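Local coordinates for protein aeromonas extracellular serine protease (Aeromonas sobria, PDB 3WQB) that preferentially cleaves peptide bonds after two basic residues, one of them lysine, as a secreted calcium-binding serine protease and probable virulence factor that activates the host kallikrein/kinin system, at residues 213-218 with 334-339. The protein carries 1 engineered substitution. Numbering follows the deposited sequence.
Engineered in segment 334-339: Ala336 (natural residue Ser).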
loop_
_atom_site.group_PDB
_atom_site.type_symbol
_atom_site.label_atom_id
_atom_site.label_comp_id
_atom_site.label_asym_id
_atom_site.label_seq_id
_atom_site.Cartn_x
_atom_site.Cartn_y
_atom_site.Cartn_z
ATOM N N ILE A 213 -2.482 1.942 7.565
ATOM C CA ILE A 213 -3.126 1.042 6.605
ATOM C C ILE A 213 -2.787 1.532 5.208
ATOM O O ILE A 213 -2.803 2.747 4.957
ATOM C CB ILE A 213 -4.666 1.022 6.804
ATOM C CG1 ILE A 213 -5.041 1.025 8.305
ATOM C CG2 ILE A 213 -5.296 -0.125 6.027
ATOM C CD1 ILE A 213 -4.604 -0.204 9.097
ATOM N N LYS A 214 -2.478 0.605 4.303
ATOM C CA LYS A 214 -1.830 0.958 3.057
ATOM C C LYS A 214 -2.349 0.143 1.871
ATOM O O LYS A 214 -2.391 -1.088 1.926
ATOM C CB LYS A 214 -0.320 0.748 3.222
ATOM C CG LYS A 214 0.541 1.103 2.014
ATOM C CD LYS A 214 0.450 2.589 1.661
ATOM C CE LYS A 214 1.571 3.001 0.734
ATOM N NZ LYS A 214 1.453 2.349 -0.610
ATOM N N ALA A 215 -2.745 0.832 0.799
ATOM C CA ALA A 215 -3.210 0.170 -0.421
ATOM C C ALA A 215 -2.079 -0.598 -1.098
ATOM O O ALA A 215 -0.975 -0.068 -1.262
ATOM C CB ALA A 215 -3.778 1.198 -1.372
ATOM N N ALA A 216 -2.352 -1.840 -1.502
ATOM C CA ALA A 216 -1.345 -2.628 -2.214
ATOM C C ALA A 216 -1.034 -2.126 -3.616
ATOM O O ALA A 216 0.037 -2.405 -4.143
ATOM C CB ALA A 216 -1.776 -4.067 -2.292
ATOM N N GLY A 217 -1.978 -1.403 -4.219
ATOM C CA GLY A 217 -1.912 -1.079 -5.651
ATOM C C GLY A 217 -2.950 -1.831 -6.464
ATOM O O GLY A 217 -3.484 -2.858 -6.019
ATOM N N ASN A 218 -3.212 -1.310 -7.660
ATOM C CA ASN A 218 -4.191 -1.854 -8.596
ATOM C C ASN A 218 -3.515 -2.296 -9.879
ATOM O O ASN A 218 -4.059 -2.084 -10.967
ATOM C CB ASN A 218 -5.236 -0.787 -8.946
ATOM C CG ASN A 218 -5.982 -0.282 -7.739
ATOM O OD1 ASN A 218 -6.100 -0.972 -6.719
ATOM N ND2 ASN A 218 -6.516 0.916 -7.856
ATOM N N GLY A 334 -11.080 -0.196 -5.868
ATOM C CA GLY A 334 -9.635 -0.253 -5.773
ATOM C C GLY A 334 -9.111 -0.745 -4.444
ATOM O O GLY A 334 -9.862 -0.954 -3.480
ATOM N N THR A 335 -7.802 -0.942 -4.401
ATOM C CA THR A 335 -7.169 -1.122 -3.109
ATOM C C THR A 335 -7.356 0.148 -2.276
ATOM O O THR A 335 -7.249 0.098 -1.048
ATOM C CB THR A 335 -5.707 -1.589 -3.213
ATOM O OG1 THR A 335 -4.954 -0.693 -4.042
ATOM C CG2 THR A 335 -5.637 -3.007 -3.754
ATOM N N ALA A 336 -7.690 1.269 -2.925
ATOM C CA ALA A 336 -8.080 2.484 -2.178
ATOM C C ALA A 336 -9.394 2.353 -1.434
ATOM O O ALA A 336 -9.700 3.213 -0.608
ATOM C CB ALA A 336 -8.173 3.685 -3.059
ATOM N N SER A 337 -10.181 1.324 -1.753
ATOM C CA SER A 337 -11.391 0.977 -1.000
ATOM C C SER A 337 -11.135 -0.134 0.013
ATOM O O SER A 337 -11.734 -0.154 1.080
ATOM C CB SER A 337 -12.504 0.572 -1.964
ATOM O OG SER A 337 -13.001 1.712 -2.644
ATOM N N ALA A 338 -10.240 -1.061 -0.324
ATOM C CA ALA A 338 -9.819 -2.085 0.629
ATOM C C ALA A 338 -9.166 -1.446 1.855
ATOM O O ALA A 338 -9.335 -1.919 2.983
ATOM C CB ALA A 338 -8.878 -3.058 -0.029
ATOM N N THR A 339 -8.446 -0.353 1.614
ATOM C CA THR A 339 -7.737 0.352 2.671
ATOM C C THR A 339 -8.704 0.923 3.722
ATOM O O THR A 339 -8.559 0.589 4.900
ATOM C CB THR A 339 -6.756 1.392 2.061
ATOM O OG1 THR A 339 -5.797 0.698 1.251
ATOM C CG2 THR A 339 -6.016 2.147 3.141
#
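Thr335 meets Gly217 and Asn218 where the turn after strand 211-215 of the parallel subtilisin-fold sheet faces the first turn of the active-site helix, a worked example of a side-chain amide held by its neighbours. Thr335 CB sits 3.8 Å from Ala216 N. Thr335 OG1 lies between the backbone N and the carbonyl carbon (chi1 55°), a rotation that aims the hydroxyl at the turn: there it accepts a rather bent bond from Gly217 N (3.1 Å) and donates to Asn218 OD1 (2.9 Å), coming from above the amide plane. The other branch, Thr335 CG2, presses tightly on Gly217 O at 3.1 Å. Thr335 N also gives Asn218 OD1 a nearly straight hydrogen bond (2.9 Å, 174°), arriving in the carbonyl plane on a lone pair. Two donors thus hold the oxygen side of the amide and set its rotation, while Asn218 ND2 hydrogen-bonds to the backbone of the chain of another protein, consistent with the oxyanion-hole asparagine of subtilases. Next along the helix comes Ala336, engineered in place of the predicted nucleophilic serine, beside His115. One turn on, Thr339 CG2 packs 3.7 Å from Ile213 CG2, and Thr339 OG1 donates back to Thr335 O at 2.8 Å, on the opposite face of that carbonyl from Thr339 N.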